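Local coordinates for Galactose/lactose metabolism regulatory protein GAL80 (Saccharomyces cerevisiae, PDB 3BTV) that represses the galactose and lactose metabolic genes of yeast by binding GAL4 and blocking its activation of transcription when no inducing sugar is present, at residues G27-A31 against T66-L70; I52-Y56 against F84-I90; I176-A182 against L295-G301; S227-N233 against F267-N273. The protein carries 1 engineered substitution. All coordinates share one frame; numbering follows the deposited sequence.

Contact 1 (G27-A31 against T66-L70)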
loop_
_atom_site.group_PDB
_atom_site.type_symbol
_atom_site.label_atom_id
_atom_site.label_comp_id
_atom_site.label_asym_id
_atom_site.label_seq_id
_atom_site.Cartn_x
_atom_site.Cartn_y
_atom_site.Cartn_z
ATOM N N GLY B 27 33.856 -2.057 19.141
ATOM C CA GLY B 27 33.502 -2.203 17.740
ATOM C C GLY B 27 34.058 -1.095 16.873
ATOM O O GLY B 27 33.672 -0.945 15.711
ATOM N N LEU B 28 34.967 -0.311 17.443
ATOM C CA LEU B 28 35.628 0.747 16.689
ATOM C C LEU B 28 36.933 0.244 16.086
ATOM O O LEU B 28 37.809 -0.233 16.799
ATOM C CB LEU B 28 35.911 1.953 17.579
ATOM C CG LEU B 28 36.757 3.019 16.889
ATOM C CD1 LEU B 28 36.106 3.432 15.565
ATOM C CD2 LEU B 28 36.964 4.215 17.812
ATOM N N ASN B 29 37.058 0.353 14.770
ATOM C CA ASN B 29 38.262 -0.095 14.087
ATOM C C ASN B 29 38.670 0.884 12.998
ATOM O O ASN B 29 37.949 1.066 12.015
ATOM C CB ASN B 29 38.044 -1.480 13.487
ATOM C CG ASN B 29 39.295 -2.034 12.835
ATOM O OD1 ASN B 29 40.253 -1.305 12.564
ATOM N ND2 ASN B 29 39.292 -3.333 12.578
ATOM N N ALA B 30 39.833 1.507 13.169
ATOM C CA ALA B 30 40.270 2.558 12.253
ATOM C C ALA B 30 40.407 2.095 10.801
ATOM O O ALA B 30 40.385 2.918 9.882
ATOM C CB ALA B 30 41.567 3.171 12.734
ATOM N N ALA B 31 40.542 0.786 10.595
ATOM C CA ALA B 31 40.746 0.245 9.251
ATOM C C ALA B 31 39.513 -0.435 8.662
ATOM O O ALA B 31 39.439 -0.650 7.454
ATOM C CB ALA B 31 41.918 -0.715 9.242
ATOM N N THR B 66 44.330 1.016 16.408
ATOM C CA THR B 66 43.372 2.109 16.225
ATOM C C THR B 66 43.697 3.309 17.111
ATOM O O THR B 66 43.622 4.462 16.673
ATOM C CB THR B 66 41.924 1.650 16.533
ATOM O OG1 THR B 66 41.507 0.678 15.564
ATOM C CG2 THR B 66 40.965 2.840 16.516
ATOM N N ILE B 67 44.054 3.032 18.362
ATOM C CA ILE B 67 44.358 4.093 19.308
ATOM C C ILE B 67 45.550 4.879 18.793
ATOM O O ILE B 67 45.689 6.072 19.055
ATOM C CB ILE B 67 44.668 3.535 20.713
ATOM C CG1 ILE B 67 43.501 2.687 21.220
ATOM C CG2 ILE B 67 44.951 4.668 21.686
ATOM C CD1 ILE B 67 43.720 2.101 22.597
ATOM N N GLN B 68 46.404 4.197 18.043
ATOM C CA GLN B 68 47.585 4.827 17.480
ATOM C C GLN B 68 47.241 5.515 16.167
ATOM O O GLN B 68 47.509 6.703 15.984
ATOM C CB GLN B 68 48.681 3.785 17.262
ATOM C CG GLN B 68 50.066 4.365 17.089
ATOM C CD GLN B 68 51.146 3.319 17.247
ATOM O OE1 GLN B 68 50.856 2.130 17.378
ATOM N NE2 GLN B 68 52.401 3.755 17.237
ATOM N N ARG B 69 46.633 4.758 15.260
ATOM C CA ARG B 69 46.303 5.252 13.929
ATOM C C ARG B 69 45.382 6.468 13.975
ATOM O O ARG B 69 45.270 7.207 12.998
ATOM C CB ARG B 69 45.677 4.134 13.091
ATOM C CG ARG B 69 45.206 4.571 11.715
ATOM C CD ARG B 69 44.872 3.373 10.848
ATOM N NE ARG B 69 44.289 3.772 9.570
ATOM C CZ ARG B 69 44.031 2.933 8.571
ATOM N NH1 ARG B 69 44.314 1.642 8.697
ATOM N NH2 ARG B 69 43.494 3.387 7.443
ATOM N N LEU B 70 44.732 6.680 15.114
ATOM C CA LEU B 70 43.818 7.806 15.262
ATOM C C LEU B 70 44.329 8.859 16.236
ATOM O O LEU B 70 43.715 9.914 16.386
ATOM C CB LEU B 70 42.431 7.326 15.698
ATOM C CG LEU B 70 41.630 6.560 14.649
ATOM C CD1 LEU B 70 40.267 6.167 15.197
ATOM C CD2 LEU B 70 41.491 7.393 13.382
#
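The glycine-rich turn of a Rossmann fold, which in NAD(P)-binding relatives runs beside the dinucleotide, is represented here by 27-31, and its A30 rests against T66, R69 and L70 at the C-terminal end of helix 60-69 and just beyond it. The polar link is a single bond: A30 N donates to T66 OG1 at 3.0 Å, almost straight with an N-H...O angle of 176°. The same hydroxyl reaches back to T62 O one helical turn earlier, so two bonds grip it and fix its rotation. With OG1 lying beside the backbone N of T66 (chi1 -66°), the other branch, CG2, is left to pack against A30 CB at 3.8 Å and to look toward L28, whose CG is 4.2 Å from that methyl. A valine in place of T66 would probably leave A30 N without its acceptor, and with it would go the one hydrogen bond between loop and helix. The A30 methyl is received by two further residues, touching R69 CD at 3.8 Å and L70 CG at 3.9 Å. Beyond them the extended R69 chain carries its guanidinium across the loop, one face turned to A30 O, which sits 3.8 Å above the plane and over its centre. This is a lid over the backbone rather than a bond to it. The loop is also braced from within by an Asx turn, in which N29 OD1 takes the N-H of A31 at 2.9 Å, the donor standing 45° above the plane of the N29 side-chain carbonyl.

Contact 2 (I52-Y56 against F84-I90)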
loop_
_atom_site.group_PDB
_atom_site.type_symbol
_atom_site.label_atom_id
_atom_site.label_comp_id
_atom_site.label_asym_id
_atom_site.label_seq_id
_atom_site.Cartn_x
_atom_site.Cartn_y
_atom_site.Cartn_z
ATOM N N ILE B 52 37.401 9.616 23.919
ATOM C CA ILE B 52 37.552 8.166 23.943
ATOM C C ILE B 52 38.686 7.748 24.873
ATOM O O ILE B 52 39.862 7.853 24.523
ATOM C CB ILE B 52 37.795 7.610 22.527
ATOM C CG1 ILE B 52 36.533 7.775 21.670
ATOM C CG2 ILE B 52 38.203 6.152 22.581
ATOM C CD1 ILE B 52 36.701 7.318 20.229
ATOM N N THR B 53 38.324 7.268 26.058
ATOM C CA THR B 53 39.308 6.914 27.072
ATOM C C THR B 53 39.541 5.408 27.152
ATOM O O THR B 53 40.480 4.951 27.800
ATOM C CB THR B 53 38.884 7.419 28.462
ATOM O OG1 THR B 53 37.714 6.710 28.893
ATOM C CG2 THR B 53 38.590 8.913 28.422
ATOM N N ALA B 54 38.681 4.639 26.497
ATOM C CA ALA B 54 38.794 3.187 26.529
ATOM C C ALA B 54 38.380 2.577 25.198
ATOM O O ALA B 54 37.625 3.179 24.436
ATOM C CB ALA B 54 37.956 2.619 27.652
ATOM N N LEU B 55 38.870 1.372 24.925
ATOM C CA LEU B 55 38.601 0.712 23.654
ATOM C C LEU B 55 38.785 -0.782 23.859
ATOM O O LEU B 55 39.724 -1.198 24.538
ATOM C CB LEU B 55 39.590 1.209 22.600
ATOM C CG LEU B 55 39.085 1.510 21.195
ATOM C CD1 LEU B 55 38.175 2.717 21.228
ATOM C CD2 LEU B 55 40.248 1.749 20.247
ATOM N N TYR B 56 37.903 -1.593 23.284
ATOM C CA TYR B 56 38.062 -3.041 23.411
ATOM C C TYR B 56 37.639 -3.827 22.183
ATOM O O TYR B 56 36.679 -3.484 21.509
ATOM C CB TYR B 56 37.311 -3.586 24.628
ATOM C CG TYR B 56 37.165 -5.092 24.597
ATOM C CD1 TYR B 56 38.198 -5.921 25.026
ATOM C CD2 TYR B 56 36.004 -5.687 24.119
ATOM C CE1 TYR B 56 38.074 -7.302 24.992
ATOM C CE2 TYR B 56 35.872 -7.067 24.080
ATOM C CZ TYR B 56 36.910 -7.869 24.520
ATOM O OH TYR B 56 36.781 -9.238 24.482
ATOM N N PHE B 84 37.752 -3.987 30.605
ATOM C CA PHE B 84 37.067 -2.892 29.918
ATOM C C PHE B 84 35.854 -2.397 30.709
ATOM O O PHE B 84 35.757 -1.213 31.038
ATOM C CB PHE B 84 36.648 -3.329 28.505
ATOM C CG PHE B 84 35.930 -2.260 27.711
ATOM C CD1 PHE B 84 36.645 -1.287 27.022
ATOM C CD2 PHE B 84 34.544 -2.243 27.639
ATOM C CE1 PHE B 84 35.995 -0.311 26.288
ATOM C CE2 PHE B 84 33.874 -1.263 26.896
ATOM C CZ PHE B 84 34.600 -0.296 26.218
ATOM N N ALA B 85 34.939 -3.312 31.022
ATOM C CA ALA B 85 33.672 -2.956 31.659
ATOM C C ALA B 85 33.836 -2.487 33.102
ATOM O O ALA B 85 33.027 -1.701 33.601
ATOM C CB ALA B 85 32.699 -4.127 31.593
ATOM N N SER B 86 34.877 -2.981 33.768
ATOM C CA SER B 86 35.124 -2.651 35.164
ATOM C C SER B 86 35.760 -1.276 35.313
ATOM O O SER B 86 35.512 -0.573 36.292
ATOM C CB SER B 86 36.017 -3.711 35.809
ATOM O OG SER B 86 35.400 -4.987 35.761
ATOM N N SER B 87 36.579 -0.898 34.335
ATOM C CA SER B 87 37.293 0.373 34.379
ATOM C C SER B 87 36.396 1.511 34.850
ATOM O O SER B 87 35.199 1.522 34.577
ATOM C CB SER B 87 37.885 0.710 33.008
ATOM O OG SER B 87 38.553 1.965 33.032
ATOM N N SER B 88 36.983 2.466 35.561
ATOM C CA SER B 88 36.244 3.624 36.039
ATOM C C SER B 88 36.603 4.860 35.227
ATOM O O SER B 88 36.145 5.963 35.526
ATOM C CB SER B 88 36.522 3.862 37.521
ATOM O OG SER B 88 37.910 3.769 37.795
ATOM N N THR B 89 37.421 4.671 34.197
ATOM C CA THR B 89 37.786 5.762 33.302
ATOM C C THR B 89 36.702 5.984 32.256
ATOM O O THR B 89 36.850 6.825 31.371
ATOM C CB THR B 89 39.118 5.482 32.586
ATOM O OG1 THR B 89 39.003 4.284 31.808
ATOM C CG2 THR B 89 40.244 5.318 33.598
ATOM N N ILE B 90 35.610 5.231 32.373
ATOM C CA ILE B 90 34.552 5.230 31.364
ATOM C C ILE B 90 33.222 5.774 31.880
ATOM O O ILE B 90 32.717 5.336 32.915
ATOM C CB ILE B 90 34.292 3.812 30.823
ATOM C CG1 ILE B 90 35.585 3.180 30.308
ATOM C CG2 ILE B 90 33.239 3.854 29.723
ATOM C CD1 ILE B 90 35.443 1.708 29.962
#
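The ring of F84 is held between I90 and Y56, and with A54 these side chains form the apolar centre where strand 50-56 of the Rossmann fold meets the end of helix 81-86 and the connection into strand 92-95. I90 CD1 stands over the middle of one ring face, 4.2 Å above the plane, while Y56 CB comes from the opposite face near the rim, 3.4 Å from F84 CD1. The ring gets there because CG of F84 is anti to the backbone N (chi1 -180°), which throws it off the helix toward the strand. A54 completes the group: its methyl is 3.5 Å from I90 CD1 and 3.8 Å from F84 CE1, a spacing that a small side chain on the strand makes possible. At the ring's edge, in its plane, L55 N approaches F84 CE1 to 3.6 Å, so the backbone too is part of the seat. Y56 takes part through its CB, the phenol leading away.

Strand 50-56 is an inner strand of the parallel sheet, with T53 bonded through its backbone to V23 on one neighbour and T76 on the other, and 84-90 lies across one of its faces. F84 also touches V26 of strand 21-26, the strand flanked by 50-56 and 92-95. Toward the polar edge T53 donates from OG1 to T89 O at 2.6 Å, coming from 46° above the carbonyl plane of T89. Just beyond it, the turn after the helix is closed by a bond between hydroxyls, S87 OG and T89 OG1, 2.7 Å apart.

Contact 3 (I176-A182 against L295-G301)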
loop_
_atom_site.group_PDB
_atom_site.type_symbol
_atom_site.label_atom_id
_atom_site.label_comp_id
_atom_site.label_asym_id
_atom_site.label_seq_id
_atom_site.Cartn_x
_atom_site.Cartn_y
_atom_site.Cartn_z
ATOM N N ILE B 176 -4.398 14.023 10.074
ATOM C CA ILE B 176 -3.930 13.020 9.119
ATOM C C ILE B 176 -5.087 12.127 8.671
ATOM O O ILE B 176 -5.721 11.469 9.484
ATOM C CB ILE B 176 -2.787 12.177 9.686
ATOM C CG1 ILE B 176 -1.723 13.101 10.289
ATOM C CG2 ILE B 176 -2.193 11.273 8.579
ATOM C CD1 ILE B 176 -0.398 12.426 10.600
ATOM N N ASN B 177 -5.374 12.137 7.378
ATOM C CA ASN B 177 -6.404 11.293 6.831
ATOM C C ASN B 177 -5.877 9.887 6.509
ATOM O O ASN B 177 -6.543 8.894 6.794
ATOM C CB ASN B 177 -7.004 11.918 5.576
ATOM C CG ASN B 177 -7.968 10.976 4.878
ATOM O OD1 ASN B 177 -7.593 10.284 3.938
ATOM N ND2 ASN B 177 -9.209 10.916 5.362
ATOM N N SER B 178 -4.689 9.801 5.916
ATOM C CA SER B 178 -4.119 8.497 5.528
ATOM C C SER B 178 -2.642 8.602 5.194
ATOM O O SER B 178 -2.123 9.706 4.978
ATOM C CB SER B 178 -4.886 7.900 4.334
ATOM O OG SER B 178 -4.733 8.682 3.174
ATOM N N ILE B 179 -1.966 7.457 5.149
ATOM C CA ILE B 179 -0.504 7.415 4.933
ATOM C C ILE B 179 -0.088 6.250 4.040
ATOM O O ILE B 179 -0.560 5.134 4.222
ATOM C CB ILE B 179 0.229 7.240 6.291
ATOM C CG1 ILE B 179 -0.134 8.380 7.263
ATOM C CG2 ILE B 179 1.738 7.082 6.097
ATOM C CD1 ILE B 179 0.520 8.255 8.628
ATOM N N GLU B 180 0.805 6.485 3.086
ATOM C CA GLU B 180 1.408 5.363 2.344
ATOM C C GLU B 180 2.915 5.393 2.422
ATOM O O GLU B 180 3.557 6.449 2.339
ATOM C CB GLU B 180 0.977 5.342 0.866
ATOM C CG GLU B 180 -0.532 5.125 0.654
ATOM C CD GLU B 180 -1.319 6.415 0.787
ATOM O OE1 GLU B 180 -0.795 7.440 0.303
ATOM O OE2 GLU B 180 -2.440 6.410 1.366
ATOM N N ILE B 181 3.488 4.215 2.538
ATOM C CA ILE B 181 4.930 4.086 2.569
ATOM C C ILE B 181 5.389 3.048 1.559
ATOM O O ILE B 181 4.864 1.942 1.513
ATOM C CB ILE B 181 5.390 3.660 3.953
ATOM C CG1 ILE B 181 4.963 4.706 4.980
ATOM C CG2 ILE B 181 6.905 3.445 3.964
ATOM C CD1 ILE B 181 5.376 4.347 6.397
ATOM N N ALA B 182 6.371 3.409 0.754
ATOM C CA ALA B 182 6.977 2.471 -0.180
ATOM C C ALA B 182 8.479 2.566 -0.005
ATOM O O ALA B 182 9.031 3.666 0.036
ATOM C CB ALA B 182 6.601 2.830 -1.587
ATOM N N LEU B 295 12.850 5.369 -1.069
ATOM C CA LEU B 295 11.910 5.394 0.035
ATOM C C LEU B 295 10.974 6.570 -0.201
ATOM O O LEU B 295 11.431 7.675 -0.530
ATOM C CB LEU B 295 12.672 5.586 1.354
ATOM C CG LEU B 295 11.890 5.758 2.669
ATOM C CD1 LEU B 295 11.303 7.144 2.795
ATOM C CD2 LEU B 295 10.797 4.708 2.772
ATOM N N VAL B 296 9.671 6.341 -0.068
ATOM C CA VAL B 296 8.726 7.456 -0.043
ATOM C C VAL B 296 7.696 7.235 1.030
ATOM O O VAL B 296 7.163 6.139 1.176
ATOM C CB VAL B 296 8.019 7.720 -1.395
ATOM C CG1 VAL B 296 8.917 7.339 -2.555
ATOM C CG2 VAL B 296 6.696 6.990 -1.467
ATOM N N ILE B 297 7.464 8.290 1.796
ATOM C CA ILE B 297 6.426 8.341 2.821
ATOM C C ILE B 297 5.490 9.484 2.418
ATOM O O ILE B 297 5.905 10.656 2.336
ATOM C CB ILE B 297 7.037 8.629 4.193
ATOM C CG1 ILE B 297 8.106 7.573 4.522
ATOM C CG2 ILE B 297 5.975 8.705 5.285
ATOM C CD1 ILE B 297 8.856 7.859 5.813
ATOM N N ASP B 298 4.257 9.126 2.093
ATOM C CA ASP B 298 3.221 10.091 1.720
ATOM C C ASP B 298 2.253 10.228 2.871
ATOM O O ASP B 298 1.598 9.258 3.244
ATOM C CB ASP B 298 2.454 9.561 0.508
ATOM C CG ASP B 298 3.205 9.758 -0.794
ATOM O OD1 ASP B 298 2.977 8.964 -1.732
ATOM O OD2 ASP B 298 4.021 10.703 -0.880
ATOM N N ILE B 299 2.150 11.425 3.431
ATOM C CA ILE B 299 1.194 11.675 4.507
ATOM C C ILE B 299 0.105 12.619 3.998
ATOM O O ILE B 299 0.388 13.731 3.598
ATOM C CB ILE B 299 1.909 12.245 5.731
ATOM C CG1 ILE B 299 2.992 11.258 6.174
ATOM C CG2 ILE B 299 0.923 12.522 6.865
ATOM C CD1 ILE B 299 3.755 11.662 7.393
ATOM N N HIS B 300 -1.134 12.145 3.938
ATOM C CA HIS B 300 -2.219 12.968 3.387
ATOM C C HIS B 300 -3.015 13.592 4.524
ATOM O O HIS B 300 -3.624 12.875 5.343
ATOM C CB HIS B 300 -3.126 12.105 2.510
ATOM C CG HIS B 300 -2.374 11.285 1.511
ATOM N ND1 HIS B 300 -1.844 11.831 0.360
ATOM C CD2 HIS B 300 -2.066 9.962 1.483
ATOM C CE1 HIS B 300 -1.240 10.879 -0.337
ATOM N NE2 HIS B 300 -1.358 9.738 0.324
ATOM N N GLY B 301 -2.978 14.917 4.597
ATOM C CA GLY B 301 -3.668 15.673 5.636
ATOM C C GLY B 301 -4.957 16.276 5.120
ATOM O O GLY B 301 -5.194 16.292 3.927
#
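By their backbone bonds I176-A182 and L295-G301 are neighbouring antiparallel strands in the large mixed sheet of the C-terminal domain. S178 with H300, E180 with D298 and A182 with V296 are hydrogen-bonded pairs; E180 O receives D298 N at 2.8 Å. A classic beta bulge interrupts the register: N177 and S178 both face H300, whose O takes N177 N at 2.8 Å and, weakly, S178 N.

Most apolar contacts lie on the face of I176, I179, I181, I297 and I299, turned to helix 209-225. I176 CG2 meets I299 CG2 at 3.8 Å; I181 CG1 lies 4.1 Å from I297 CG2, side by side.

The opposite face is mixed, polar round S178, E180, D298 and H300 and apolar where A182 meets V296. E180, bent at chi2 (83°), curls its carboxylate to the edge of the H300 ring, where NE2 donates to OE1; the modelled 2.4 Å is too short to take literally. D298 is paired with K307. The second subunit reaches one end: its K283 packs on S178 and H300, and its Y190 bonds N177 ND2.

The E180 carboxylate could orient the imidazole and might favour its protonated form, but the doubtful distance and nearby lysine leave this open.

Contact 4 (S227-N233 against F267-N273)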
loop_
_atom_site.group_PDB
_atom_site.type_symbol
_atom_site.label_atom_id
_atom_site.label_comp_id
_atom_site.label_asym_id
_atom_site.label_seq_id
_atom_site.Cartn_x
_atom_site.Cartn_y
_atom_site.Cartn_z
ATOM N N SER B 227 2.169 8.967 17.173
ATOM C CA SER B 227 1.184 7.930 17.485
ATOM C C SER B 227 1.795 6.555 17.350
ATOM O O SER B 227 2.640 6.338 16.480
ATOM C CB SER B 227 -0.026 8.015 16.550
ATOM O OG SER B 227 -0.995 7.038 16.916
ATOM N N TYR B 228 1.377 5.629 18.212
ATOM C CA TYR B 228 1.644 4.210 18.002
ATOM C C TYR B 228 0.500 3.572 17.211
ATOM O O TYR B 228 -0.525 4.201 16.958
ATOM C CB TYR B 228 1.817 3.466 19.340
ATOM C CG TYR B 228 2.992 3.973 20.147
ATOM C CD1 TYR B 228 2.801 4.644 21.346
ATOM C CD2 TYR B 228 4.292 3.809 19.690
ATOM C CE1 TYR B 228 3.879 5.124 22.078
ATOM C CE2 TYR B 228 5.369 4.280 20.412
ATOM C CZ TYR B 228 5.156 4.939 21.603
ATOM O OH TYR B 228 6.234 5.410 22.311
ATOM N N PHE B 229 0.683 2.311 16.837
ATOM C CA PHE B 229 -0.343 1.598 16.080
ATOM C C PHE B 229 -1.388 0.980 16.989
ATOM O O PHE B 229 -1.087 0.604 18.108
ATOM C CB PHE B 229 0.285 0.513 15.211
ATOM C CG PHE B 229 0.945 1.047 13.990
ATOM C CD1 PHE B 229 2.275 1.427 14.023
ATOM C CD2 PHE B 229 0.232 1.200 12.814
ATOM C CE1 PHE B 229 2.885 1.940 12.893
ATOM C CE2 PHE B 229 0.843 1.715 11.670
ATOM C CZ PHE B 229 2.167 2.083 11.720
ATOM N N SER B 230 -2.614 0.871 16.490
ATOM C CA SER B 230 -3.689 0.210 17.212
ATOM C C SER B 230 -3.770 -1.235 16.728
ATOM O O SER B 230 -3.701 -2.179 17.516
ATOM C CB SER B 230 -5.011 0.944 16.957
ATOM O OG SER B 230 -6.123 0.099 17.161
ATOM N N ARG B 231 -3.898 -1.400 15.416
ATOM C CA ARG B 231 -4.028 -2.722 14.810
ATOM C C ARG B 231 -3.090 -2.839 13.618
ATOM O O ARG B 231 -2.840 -1.862 12.943
ATOM C CB ARG B 231 -5.476 -2.956 14.369
ATOM C CG ARG B 231 -6.478 -2.900 15.535
ATOM C CD ARG B 231 -7.908 -3.245 15.120
ATOM N NE ARG B 231 -8.096 -4.682 14.926
ATOM C CZ ARG B 231 -9.262 -5.312 15.042
ATOM N NH1 ARG B 231 -10.358 -4.634 15.364
ATOM N NH2 ARG B 231 -9.331 -6.624 14.846
ATOM N N ILE B 232 -2.568 -4.033 13.370
ATOM C CA ILE B 232 -1.727 -4.265 12.210
ATOM C C ILE B 232 -1.975 -5.628 11.581
ATOM O O ILE B 232 -2.410 -6.575 12.241
ATOM C CB ILE B 232 -0.237 -4.183 12.563
ATOM C CG1 ILE B 232 0.107 -5.271 13.583
ATOM C CG2 ILE B 232 0.085 -2.824 13.154
ATOM C CD1 ILE B 232 1.372 -6.028 13.303
ATOM N N ASN B 233 -1.668 -5.720 10.299
ATOM C CA ASN B 233 -1.588 -6.993 9.607
ATOM C C ASN B 233 -0.374 -6.981 8.704
ATOM O O ASN B 233 -0.116 -5.997 8.012
ATOM C CB ASN B 233 -2.824 -7.237 8.737
ATOM C CG ASN B 233 -2.895 -8.678 8.226
ATOM O OD1 ASN B 233 -3.465 -9.552 8.878
ATOM N ND2 ASN B 233 -2.304 -8.927 7.062
ATOM N N PHE B 267 2.585 -4.452 4.730
ATOM C CA PHE B 267 2.173 -4.093 6.077
ATOM C C PHE B 267 1.081 -3.057 6.007
ATOM O O PHE B 267 1.198 -2.060 5.291
ATOM C CB PHE B 267 3.373 -3.571 6.873
ATOM C CG PHE B 267 3.002 -2.893 8.179
ATOM C CD1 PHE B 267 3.104 -3.568 9.387
ATOM C CD2 PHE B 267 2.584 -1.572 8.197
ATOM C CE1 PHE B 267 2.784 -2.941 10.578
ATOM C CE2 PHE B 267 2.257 -0.940 9.384
ATOM C CZ PHE B 267 2.359 -1.617 10.577
ATOM N N GLN B 268 0.005 -3.287 6.741
ATOM C CA GLN B 268 -1.056 -2.286 6.778
ATOM C C GLN B 268 -1.554 -2.198 8.201
ATOM O O GLN B 268 -1.499 -3.173 8.945
ATOM C CB GLN B 268 -2.178 -2.618 5.787
ATOM C CG GLN B 268 -2.972 -3.882 6.124
ATOM C CD GLN B 268 -3.920 -4.300 5.001
ATOM O OE1 GLN B 268 -4.841 -5.107 5.192
ATOM N NE2 GLN B 268 -3.691 -3.755 3.825
ATOM N N GLY B 269 -2.002 -1.023 8.606
ATOM C CA GLY B 269 -2.441 -0.851 9.970
ATOM C C GLY B 269 -3.069 0.489 10.221
ATOM O O GLY B 269 -3.203 1.315 9.308
ATOM N N THR B 270 -3.444 0.711 11.474
ATOM C CA THR B 270 -4.125 1.937 11.862
ATOM C C THR B 270 -3.379 2.594 13.010
ATOM O O THR B 270 -2.978 1.921 13.960
ATOM C CB THR B 270 -5.551 1.641 12.341
ATOM O OG1 THR B 270 -5.488 0.687 13.395
ATOM C CG2 THR B 270 -6.371 1.055 11.230
ATOM N N LEU B 271 -3.193 3.906 12.922
ATOM C CA LEU B 271 -2.599 4.658 14.014
ATOM C C LEU B 271 -3.625 4.850 15.130
ATOM O O LEU B 271 -4.782 5.189 14.871
ATOM C CB LEU B 271 -2.090 6.028 13.539
ATOM C CG LEU B 271 -0.961 6.013 12.508
ATOM C CD1 LEU B 271 -0.537 7.446 12.183
ATOM C CD2 LEU B 271 0.223 5.198 13.010
ATOM N N LEU B 272 -3.191 4.650 16.375
ATOM C CA LEU B 272 -4.063 4.872 17.533
ATOM C C LEU B 272 -4.739 6.243 17.504
ATOM O O LEU B 272 -5.944 6.368 17.716
ATOM C CB LEU B 272 -3.263 4.728 18.825
ATOM C CG LEU B 272 -3.395 3.356 19.474
ATOM C CD1 LEU B 272 -2.418 3.235 20.622
ATOM C CD2 LEU B 272 -4.844 3.118 19.946
ATOM N N ASN B 273 -3.954 7.273 17.219
ATOM C CA ASN B 273 -4.491 8.627 17.157
ATOM C C ASN B 273 -5.182 8.893 15.830
ATOM O O ASN B 273 -4.536 9.166 14.825
ATOM C CB ASN B 273 -3.385 9.657 17.412
ATOM C CG ASN B 273 -2.809 9.555 18.827
ATOM O OD1 ASN B 273 -3.411 8.942 19.716
ATOM N ND2 ASN B 273 -1.644 10.158 19.038
#
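F229 and F267 reach toward each other from opposite directions and meet as a T-shaped (edge-to-face) pair, centroids 5.3 Å apart and planes at 87°, with F267 presenting its edge to the face of F229. On the other face of F229 lies L271, whose CD2 makes a CH-pi contact 3.9 Å from the ring centroid, so the F229 ring is sandwiched between an aromatic edge and a methyl. I232 extends the cluster, its CG2 3.6 Å from F267 CZ. Beside the F229 and I232 side chains, G269 has no room for a CB, which would run into R231 O.

The polar end is built round S227. Its OG, anti to the backbone N (chi1 -177°), accepts from N273 N at 3.0 Å and donates to Y228 O, which also takes L272 N at 2.8 Å. With an alanine here, N273 N would probably lose its acceptor and Y228 O one of its two donors, leaving the turn at 272-273 freer to move. The strands pair antiparallel on both sides of the corner at S230, F229 with L271 before it and N233 with Q268, a hydrogen-bonded pair, after it; S230 N itself bonds T270 O at 2.8 Å.

Helices 209-225 and 405-424 lie over the F229 and F267 side, while Q268 and T270 on the reverse meet F267 and F237 of the second subunit, an arrangement consistent with the sheet-to-sheet dimers of GFO/IDH/MocA relatives.

Overall arrangement
The four contacts fall into two pairs, one for each domain. Contacts 1 and 2 share the Rossmann domain, their centres 15 Å apart, and join where I67 CG1 packs on L55 CD2 at 3.5 Å: strand 50-56 is followed in the chain by helix 60-69, and its L55 side chain also touches L28 and T66. Contacts 3 and 4 belong to the mixed sheet of the C-terminal domain, centres 13 Å apart, linked by I179 CD1 and L271 CD1 at 3.8 Å, and both reach the second subunit. Centres in different pairs lie 42 to 44 Å apart, on opposite sides of the chain's centre. Thus the presumed dinucleotide loop of contact 1 stays about 26 Å, between nearest atoms, from contact 3.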